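PDB 6DDN: probable sulfate-binding lipoprotein SubI from Mycobacterium tuberculosis, which probably binds sulfate outside the cytoplasmic membrane and delivers it for uptake, as in other solute-binding proteins of its family. Local coordinates for residues Tyr59-Pro64 / Glu237-Ala242; Ile85-Ala90 / Asp100-Asp105; Asp93-Val98 / Val107-Glu112. All blocks are in the same frame, centred on the assembly; numbering follows the deposited sequence.

Contacts 1 and 3 are buried, whereas contact 2 lies near the surface, about 17 Å from the centre of the chain to the centre of the contact. Contact 1 spans the longest stretch of sequence and joins the loop after strand 53-58 to helix 237-245, beside a bound sulfate. Contacts 2 and 3 are close neighbours, their centres about 8 Å apart, and share one unit of the fold: strand 83-88, helix 91-99 and strand 106-108. Contact 3 packs that helix through an aromatic ring and two valines; contact 2 relies on a single lysine-serine hydrogen bond. In contact 1, apolar carbons meet an amide and a carboxylate whose charge is paired with an arginine beyond its segments.

Contact 1 (Tyr59-Pro64 / Glu237-Ala242); sequences YAVPEP and ENEAIA. With SO4 (sulfate ion), chain C.
Val61 packs against helix 237-245 through both its methyl groups, and this is the close-fitting half of the contact. CG1 lies beside the backbone N of its own residue (chi1 -54°) and meets the carboxylate of Glu239, 3.5 Å from Glu239 OE1. The CB of Val61 is equally near Glu239 OE2, at 3.5 Å; with OE2 against CB and OE1 against CG1, the carboxylate spans one side of the valine. The glutamate reaches across because its chain bends at chi2 (82°). Its charge is met beyond the two segments: OE2 forms a salt bridge with Arg219 and OE1 a hydrogen bond with Thr222, which together should fix the rotation of the buried carboxylate. The other methyl, Val61 CG2, approaches Asn238 ND2 to 3.7 Å, the two side chains crossing at about a right angle.

The segments come from different parts of the two-lobed periplasmic-binding-protein fold: 59-64 follows strand 53-58, while 237-242 follows strand 232-236. Sulfate sits at the near end of this junction. Ala60 N donates to sulfate O1 at 3.0 Å with an N-H...O angle of 141°, and Ser175, Ser177, Gly218 and Tyr236 also hydrogen-bond the ion, consistent with an anion site between the lobes. The Tyr59 ring presents its edge to the sulfate, while Pro62 CD covers one face, 3.8 Å above the plane.

Toward the other end the packing thins. Here Pro64 CG touches Ala242 CB at 3.8 Å, a lone apolar contact between two partly exposed residues.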
loop_
_atom_site.group_PDB
_atom_site.type_symbol
_atom_site.label_atom_id
_atom_site.label_comp_id
_atom_site.label_asym_id
_atom_site.label_seq_id
_atom_site.Cartn_x
_atom_site.Cartn_y
_atom_site.Cartn_z
ATOM N N TYR A 59 -2.387 -3.468 -7.212
ATOM C CA TYR A 59 -2.434 -2.012 -7.196
ATOM C C TYR A 59 -1.168 -1.426 -7.818
ATOM O O TYR A 59 -0.465 -2.114 -8.563
ATOM C CB TYR A 59 -2.668 -1.486 -5.771
ATOM C CG TYR A 59 -1.632 -1.858 -4.729
ATOM C CD1 TYR A 59 -1.496 -3.166 -4.280
ATOM C CD2 TYR A 59 -0.820 -0.886 -4.161
ATOM C CE1 TYR A 59 -0.558 -3.500 -3.316
ATOM C CE2 TYR A 59 0.114 -1.209 -3.198
ATOM C CZ TYR A 59 0.246 -2.515 -2.781
ATOM O OH TYR A 59 1.183 -2.828 -1.821
ATOM N N ALA A 60 -0.869 -0.159 -7.528
ATOM C CA ALA A 60 0.055 0.593 -8.370
ATOM C C ALA A 60 1.527 0.374 -8.043
ATOM O O ALA A 60 2.374 0.616 -8.908
ATOM C CB ALA A 60 -0.256 2.088 -8.282
ATOM N N VAL A 61 1.865 -0.058 -6.832
ATOM C CA VAL A 61 3.274 -0.074 -6.434
ATOM C C VAL A 61 3.852 -1.406 -5.948
ATOM O O VAL A 61 5.030 -1.416 -5.562
ATOM C CB VAL A 61 3.523 0.988 -5.348
ATOM C CG1 VAL A 61 3.038 2.364 -5.804
ATOM C CG2 VAL A 61 2.852 0.582 -4.055
ATOM N N PRO A 62 3.145 -2.545 -5.935
ATOM C CA PRO A 62 3.748 -3.744 -5.336
ATOM C C PRO A 62 4.648 -4.534 -6.274
ATOM O O PRO A 62 5.142 -5.596 -5.875
ATOM C CB PRO A 62 2.520 -4.567 -4.938
ATOM C CG PRO A 62 1.579 -4.311 -6.044
ATOM C CD PRO A 62 1.814 -2.877 -6.486
ATOM N N GLU A 63 4.884 -4.049 -7.491
ATOM C CA GLU A 63 5.655 -4.809 -8.474
ATOM C C GLU A 63 7.042 -5.239 -8.002
ATOM O O GLU A 63 7.425 -6.386 -8.293
ATOM C CB GLU A 63 5.770 -4.003 -9.777
ATOM C CG GLU A 63 6.489 -4.731 -10.907
ATOM C CD GLU A 63 7.991 -4.524 -10.879
ATOM O OE1 GLU A 63 8.451 -3.621 -10.150
ATOM O OE2 GLU A 63 8.712 -5.265 -11.577
ATOM N N PRO A 64 7.843 -4.406 -7.321
ATOM C CA PRO A 64 9.185 -4.864 -6.919
ATOM C C PRO A 64 9.179 -6.141 -6.099
ATOM O O PRO A 64 10.127 -6.930 -6.195
ATOM C CB PRO A 64 9.724 -3.678 -6.110
ATOM C CG PRO A 64 9.046 -2.505 -6.710
ATOM C CD PRO A 64 7.653 -2.977 -7.008
ATOM N N GLU A 237 6.509 3.275 2.273
ATOM C CA GLU A 237 7.931 3.072 2.524
ATOM C C GLU A 237 8.547 2.146 1.484
ATOM O O GLU A 237 9.715 2.315 1.115
ATOM C CB GLU A 237 8.132 2.512 3.933
ATOM C CG GLU A 237 9.574 2.437 4.393
ATOM C CD GLU A 237 9.745 1.507 5.579
ATOM O OE1 GLU A 237 9.054 0.466 5.624
ATOM O OE2 GLU A 237 10.566 1.819 6.467
ATOM N N ASN A 238 7.781 1.169 0.993
ATOM C CA ASN A 238 8.300 0.297 -0.055
ATOM C C ASN A 238 8.507 1.063 -1.354
ATOM O O ASN A 238 9.465 0.798 -2.090
ATOM C CB ASN A 238 7.361 -0.890 -0.272
ATOM C CG ASN A 238 5.917 -0.469 -0.472
ATOM O OD1 ASN A 238 5.103 -0.552 0.445
ATOM N ND2 ASN A 238 5.588 -0.035 -1.684
ATOM N N GLU A 239 7.627 2.022 -1.647
ATOM C CA GLU A 239 7.765 2.792 -2.877
ATOM C C GLU A 239 8.952 3.743 -2.799
ATOM O O GLU A 239 9.636 3.973 -3.803
ATOM C CB GLU A 239 6.473 3.556 -3.169
ATOM C CG GLU A 239 6.536 4.447 -4.406
ATOM C CD GLU A 239 6.309 3.690 -5.705
ATOM O OE1 GLU A 239 5.788 4.303 -6.662
ATOM O OE2 GLU A 239 6.650 2.490 -5.779
ATOM N N ALA A 240 9.215 4.303 -1.616
ATOM C CA ALA A 240 10.405 5.131 -1.448
ATOM C C ALA A 240 11.671 4.300 -1.612
ATOM O O ALA A 240 12.630 4.734 -2.263
ATOM C CB ALA A 240 10.383 5.814 -0.081
ATOM N N ILE A 241 11.686 3.097 -1.032
ATOM C CA ILE A 241 12.842 2.214 -1.160
ATOM C C ILE A 241 13.061 1.831 -2.617
ATOM O O ILE A 241 14.197 1.825 -3.108
ATOM C CB ILE A 241 12.661 0.973 -0.266
ATOM C CG1 ILE A 241 12.754 1.362 1.210
ATOM C CG2 ILE A 241 13.694 -0.089 -0.603
ATOM C CD1 ILE A 241 12.291 0.279 2.154
ATOM N N ALA A 242 11.981 1.515 -3.332
ATOM C CA ALA A 242 12.117 1.109 -4.726
ATOM C C ALA A 242 12.558 2.275 -5.600
ATOM O O ALA A 242 13.359 2.095 -6.526
ATOM C CB ALA A 242 10.799 0.524 -5.232
HETATM S S SO4 C . -2.341 2.799 -5.219
HETATM O O1 SO4 C . -2.715 1.782 -6.197
HETATM O O2 SO4 C . -0.965 2.566 -4.785
HETATM O O3 SO4 C . -2.438 4.126 -5.818
HETATM O O4 SO4 C . -3.240 2.721 -4.073
#

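Contact 2 (Ile85-Ala90 / Asp100-Asp105); sequences ITSYGA and DGKPAD
Lys102 reaches across to Ser87 with the full length of its side chain. From CB, which points toward strand 83-88, the chain leaves with CG set opposite the backbone N (chi1 176°) and stays extended through CG and CD, a course that takes the side chain along Val57 of the neighbouring strand and Gln94 of helix 91-99. CE is the first atom to come near the serine, 3.8 Å from Ser87 OG. A bend at chi4 (-113°) then swings the ammonium group in, and Lys102 NZ donates a hydrogen bond of 2.7 Å to Ser87 OG. NZ also stands 3.5 Å from Ser87 CB.

The two residues lie on either side, in the chain, of the helix of a beta-alpha-beta crossover: strand 83-88 leads into helix 91-99, and the chain returns through 100-105 to strand 106-108, with strand 53-58 lying between the two and parallel to both. The turn back is made by a Schellman motif, in which Gly101 takes the positive phi of the C-prime position and Lys102 N bonds to Gly97 O. The lysine therefore starts its reach directly from the helix terminus.

On the receiving side, Ser87 OG meets the ammonium at a CB-OG...NZ angle of about 112°, near tetrahedral for the hydroxyl oxygen. The side-chain amide of Gln94 borders the same hydroxyl, giving this partly exposed bond a polar neighbour from the intervening helix.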
loop_
_atom_site.group_PDB
_atom_site.type_symbol
_atom_site.label_atom_id
_atom_site.label_comp_id
_atom_site.label_asym_id
_atom_site.label_seq_id
_atom_site.Cartn_x
_atom_site.Cartn_y
_atom_site.Cartn_z
ATOM N N ILE A 85 0.858 -13.670 -14.926
ATOM C CA ILE A 85 0.715 -12.371 -15.572
ATOM C C ILE A 85 0.307 -11.358 -14.514
ATOM O O ILE A 85 -0.445 -11.679 -13.585
ATOM C CB ILE A 85 -0.309 -12.431 -16.719
ATOM C CG1 ILE A 85 0.002 -13.601 -17.650
ATOM C CG2 ILE A 85 -0.317 -11.132 -17.511
ATOM C CD1 ILE A 85 -1.227 -14.232 -18.236
ATOM N N THR A 86 0.805 -10.132 -14.645
ATOM C CA THR A 86 0.603 -9.100 -13.644
ATOM C C THR A 86 -0.062 -7.880 -14.264
ATOM O O THR A 86 0.093 -7.603 -15.458
ATOM C CB THR A 86 1.931 -8.694 -12.997
ATOM O OG1 THR A 86 2.841 -8.255 -14.013
ATOM C CG2 THR A 86 2.542 -9.876 -12.255
ATOM N N SER A 87 -0.812 -7.154 -13.435
ATOM C CA SER A 87 -1.490 -5.935 -13.859
ATOM C C SER A 87 -1.503 -4.966 -12.688
ATOM O O SER A 87 -2.125 -5.248 -11.659
ATOM C CB SER A 87 -2.915 -6.225 -14.332
ATOM O OG SER A 87 -3.575 -5.028 -14.708
ATOM N N TYR A 88 -0.822 -3.833 -12.848
ATOM C CA TYR A 88 -0.709 -2.826 -11.804
ATOM C C TYR A 88 -1.393 -1.539 -12.240
ATOM O O TYR A 88 -1.318 -1.146 -13.409
ATOM C CB TYR A 88 0.758 -2.544 -11.461
ATOM C CG TYR A 88 1.576 -3.790 -11.213
ATOM C CD1 TYR A 88 1.557 -4.423 -9.976
ATOM C CD2 TYR A 88 2.363 -4.336 -12.217
ATOM C CE1 TYR A 88 2.305 -5.566 -9.747
ATOM C CE2 TYR A 88 3.114 -5.475 -11.997
ATOM C CZ TYR A 88 3.082 -6.086 -10.763
ATOM O OH TYR A 88 3.830 -7.220 -10.552
ATOM N N GLY A 89 -2.055 -0.889 -11.293
ATOM C CA GLY A 89 -2.713 0.372 -11.566
ATOM C C GLY A 89 -3.308 0.924 -10.292
ATOM O O GLY A 89 -3.104 0.376 -9.207
ATOM N N ALA A 90 -4.043 2.025 -10.433
ATOM C CA ALA A 90 -4.739 2.614 -9.296
ATOM C C ALA A 90 -5.585 1.561 -8.592
ATOM O O ALA A 90 -6.344 0.829 -9.234
ATOM C CB ALA A 90 -5.613 3.781 -9.760
ATOM N N ASP A 100 -16.237 -5.676 -12.512
ATOM C CA ASP A 100 -17.083 -5.650 -13.695
ATOM C C ASP A 100 -16.380 -6.240 -14.910
ATOM O O ASP A 100 -16.388 -5.638 -15.990
ATOM C CB ASP A 100 -17.555 -4.224 -13.974
ATOM C CG ASP A 100 -18.686 -3.797 -13.055
ATOM O OD1 ASP A 100 -19.756 -4.443 -13.095
ATOM O OD2 ASP A 100 -18.505 -2.823 -12.294
ATOM N N GLY A 101 -15.775 -7.414 -14.750
ATOM C CA GLY A 101 -15.410 -8.268 -15.866
ATOM C C GLY A 101 -13.929 -8.503 -16.065
ATOM O O GLY A 101 -13.563 -9.483 -16.729
ATOM N N LYS A 102 -13.061 -7.645 -15.536
ATOM C CA LYS A 102 -11.636 -7.762 -15.826
ATOM C C LYS A 102 -11.120 -9.129 -15.389
ATOM O O LYS A 102 -11.326 -9.524 -14.232
ATOM C CB LYS A 102 -10.842 -6.662 -15.129
ATOM C CG LYS A 102 -9.338 -6.758 -15.296
ATOM C CD LYS A 102 -8.689 -5.404 -15.063
ATOM C CE LYS A 102 -7.266 -5.372 -15.587
ATOM N NZ LYS A 102 -6.280 -5.247 -14.479
ATOM N N PRO A 103 -10.463 -9.877 -16.273
ATOM C CA PRO A 103 -9.965 -11.203 -15.894
ATOM C C PRO A 103 -8.955 -11.099 -14.763
ATOM O O PRO A 103 -8.037 -10.277 -14.797
ATOM C CB PRO A 103 -9.324 -11.723 -17.185
ATOM C CG PRO A 103 -8.980 -10.488 -17.955
ATOM C CD PRO A 103 -10.070 -9.506 -17.642
ATOM N N ALA A 104 -9.143 -11.936 -13.748
ATOM C CA ALA A 104 -8.255 -11.951 -12.598
ATOM C C ALA A 104 -8.360 -13.306 -11.922
ATOM O O ALA A 104 -9.455 -13.859 -11.794
ATOM C CB ALA A 104 -8.598 -10.835 -11.604
ATOM N N ASP A 105 -7.213 -13.839 -11.508
ATOM C CA ASP A 105 -7.178 -15.023 -10.667
ATOM C C ASP A 105 -6.775 -14.713 -9.234
ATOM O O ASP A 105 -7.114 -15.484 -8.331
ATOM C CB ASP A 105 -6.218 -16.067 -11.255
ATOM C CG ASP A 105 -6.610 -16.490 -12.663
ATOM O OD1 ASP A 105 -7.530 -17.323 -12.809
ATOM O OD2 ASP A 105 -5.999 -15.984 -13.629
#

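Contact 3 (Asp93-Val98 / Val107-Glu112). With SO4 (sulfate ion), chain E.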
loop_
_atom_site.group_PDB
_atom_site.type_symbol
_atom_site.label_atom_id
_atom_site.label_comp_id
_atom_site.label_asym_id
_atom_site.label_seq_id
_atom_site.Cartn_x
_atom_site.Cartn_y
_atom_site.Cartn_z
ATOM N N ASP A 93 -9.395 1.716 -9.020
ATOM C CA ASP A 93 -9.691 1.465 -10.427
ATOM C C ASP A 93 -9.513 -0.007 -10.769
ATOM O O ASP A 93 -10.325 -0.586 -11.504
ATOM C CB ASP A 93 -8.797 2.329 -11.317
ATOM C CG ASP A 93 -9.203 3.790 -11.314
ATOM O OD1 ASP A 93 -10.194 4.135 -10.635
ATOM O OD2 ASP A 93 -8.531 4.593 -11.996
ATOM N N GLN A 94 -8.457 -0.634 -10.245
ATOM C CA GLN A 94 -8.243 -2.056 -10.492
ATOM C C GLN A 94 -9.335 -2.897 -9.844
ATOM O O GLN A 94 -9.773 -3.903 -10.416
ATOM C CB GLN A 94 -6.866 -2.475 -9.980
ATOM C CG GLN A 94 -5.704 -1.880 -10.759
ATOM C CD GLN A 94 -5.341 -2.692 -11.987
ATOM O OE1 GLN A 94 -4.557 -3.638 -11.909
ATOM N NE2 GLN A 94 -5.910 -2.321 -13.131
ATOM N N SER A 95 -9.789 -2.501 -8.653
ATOM C CA SER A 95 -10.865 -3.230 -7.992
ATOM C C SER A 95 -12.152 -3.165 -8.804
ATOM O O SER A 95 -12.843 -4.177 -8.967
ATOM C CB SER A 95 -11.089 -2.676 -6.586
ATOM O OG SER A 95 -12.014 -3.469 -5.864
ATOM N N ARG A 96 -12.487 -1.984 -9.326
ATOM C CA ARG A 96 -13.688 -1.852 -10.142
ATOM C C ARG A 96 -13.582 -2.675 -11.417
ATOM O O ARG A 96 -14.559 -3.305 -11.839
ATOM C CB ARG A 96 -13.939 -0.381 -10.470
ATOM C CG ARG A 96 -14.532 0.389 -9.316
ATOM C CD ARG A 96 -14.499 1.884 -9.553
ATOM N NE ARG A 96 -14.415 2.599 -8.284
ATOM C CZ ARG A 96 -13.443 3.446 -7.962
ATOM N NH1 ARG A 96 -13.450 4.043 -6.777
ATOM N NH2 ARG A 96 -12.469 3.704 -8.825
ATOM N N GLY A 97 -12.404 -2.679 -12.044
ATOM C CA GLY A 97 -12.220 -3.472 -13.248
ATOM C C GLY A 97 -12.599 -4.925 -13.054
ATOM O O GLY A 97 -13.397 -5.479 -13.814
ATOM N N VAL A 98 -12.034 -5.564 -12.028
ATOM C CA VAL A 98 -12.334 -6.971 -11.777
ATOM C C VAL A 98 -13.790 -7.145 -11.366
ATOM O O VAL A 98 -14.440 -8.128 -11.741
ATOM C CB VAL A 98 -11.378 -7.545 -10.718
ATOM C CG1 VAL A 98 -11.568 -9.049 -10.599
ATOM C CG2 VAL A 98 -9.936 -7.206 -11.061
ATOM N N VAL A 107 -6.218 -11.084 -6.499
ATOM C CA VAL A 107 -6.256 -9.649 -6.271
ATOM C C VAL A 107 -5.289 -9.318 -5.148
ATOM O O VAL A 107 -5.170 -10.072 -4.177
ATOM C CB VAL A 107 -7.677 -9.154 -5.935
ATOM C CG1 VAL A 107 -8.466 -8.978 -7.209
ATOM C CG2 VAL A 107 -8.374 -10.124 -4.993
ATOM N N ASN A 108 -4.584 -8.198 -5.297
ATOM C CA ASN A 108 -3.689 -7.679 -4.263
ATOM C C ASN A 108 -3.813 -6.161 -4.319
ATOM O O ASN A 108 -3.222 -5.518 -5.190
ATOM C CB ASN A 108 -2.252 -8.134 -4.481
ATOM C CG ASN A 108 -1.276 -7.439 -3.553
ATOM O OD1 ASN A 108 -0.261 -6.898 -3.990
ATOM N ND2 ASN A 108 -1.582 -7.447 -2.262
ATOM N N PHE A 109 -4.584 -5.595 -3.401
ATOM C CA PHE A 109 -4.945 -4.189 -3.470
ATOM C C PHE A 109 -4.311 -3.411 -2.325
ATOM O O PHE A 109 -3.796 -3.977 -1.358
ATOM C CB PHE A 109 -6.469 -4.034 -3.469
ATOM C CG PHE A 109 -7.117 -4.522 -4.730
ATOM C CD1 PHE A 109 -6.466 -4.392 -5.946
ATOM C CD2 PHE A 109 -8.363 -5.126 -4.703
ATOM C CE1 PHE A 109 -7.049 -4.843 -7.117
ATOM C CE2 PHE A 109 -8.953 -5.579 -5.872
ATOM C CZ PHE A 109 -8.293 -5.438 -7.079
ATOM N N SER A 110 -4.340 -2.085 -2.465
ATOM C CA SER A 110 -3.713 -1.217 -1.475
ATOM C C SER A 110 -4.434 -1.285 -0.137
ATOM O O SER A 110 -3.792 -1.307 0.920
ATOM C CB SER A 110 -3.683 0.222 -1.988
ATOM O OG SER A 110 -3.275 1.118 -0.970
ATOM N N VAL A 111 -5.764 -1.318 -0.159
ATOM C CA VAL A 111 -6.567 -1.231 1.053
ATOM C C VAL A 111 -7.639 -2.311 1.034
ATOM O O VAL A 111 -8.099 -2.744 -0.028
ATOM C CB VAL A 111 -7.204 0.167 1.207
ATOM C CG1 VAL A 111 -6.131 1.224 1.407
ATOM C CG2 VAL A 111 -8.050 0.496 -0.015
ATOM N N GLU A 112 -8.039 -2.743 2.231
ATOM C CA GLU A 112 -9.068 -3.773 2.353
ATOM C C GLU A 112 -10.388 -3.417 1.672
ATOM O O GLU A 112 -11.006 -4.326 1.090
ATOM C CB GLU A 112 -9.296 -4.096 3.836
ATOM C CG GLU A 112 -10.372 -5.145 4.098
ATOM C CD GLU A 112 -11.752 -4.541 4.274
ATOM O OE1 GLU A 112 -12.747 -5.280 4.128
ATOM O OE2 GLU A 112 -11.840 -3.327 4.552
HETATM S S SO4 E . -17.595 2.240 -6.411
HETATM O O1 SO4 E . -17.871 1.133 -7.321
HETATM O O2 SO4 E . -16.450 3.001 -6.903
HETATM O O3 SO4 E . -18.760 3.116 -6.337
HETATM O O4 SO4 E . -17.299 1.718 -5.081
#
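With its CG placed beside the backbone N (chi1 -69°), Phe109 sends its ring across to helix 91-99, where the helix backbone brings Ser95 CB up to the ring and the serine's own torsion, OG opposite the backbone N (chi1 -173°), sets the hydroxyl 3.7 Å from Phe109 CE2 through its OG. Ser95 CB is 4.2 Å from the centroid of the Phe109 ring, 30° off the normal, an off-centre CH-pi contact. The far end of the ring presses closest to the helix backbone, with Phe109 CZ 3.5 Å from Ser95 CA. Alongside, Phe109 CE1 lies 3.7 Å from Gln94 CB, so the ring spans two consecutive helical residues.

The serine hydroxyl has its polar need met by the carbonyl of Asp114. One helical turn after Gln94, Val98 CG2 faces Val107 CG1 at 4.5 Å, a looser apolar contact that carries the packing toward the strand.

Arg96 leaves the helix with its CB directed away from segment 107-112. Its NH2 forms a salt bridge of 2.9 Å with Asp93 OD1, which lies in the guanidinium plane; its NE is modelled very close to an oxygen of a sulfate, probably from the crystallisation liquor, a bond of doubtful length, and Arg117 also binds this ion. Gln94, Ser95 and Val98 thus meet segment 107-112 while Asp93 and Arg96 pair with each other, on the connecting helix of a beta-alpha-beta crossover packed on the parallel strands of a periplasmic-binding-protein lobe.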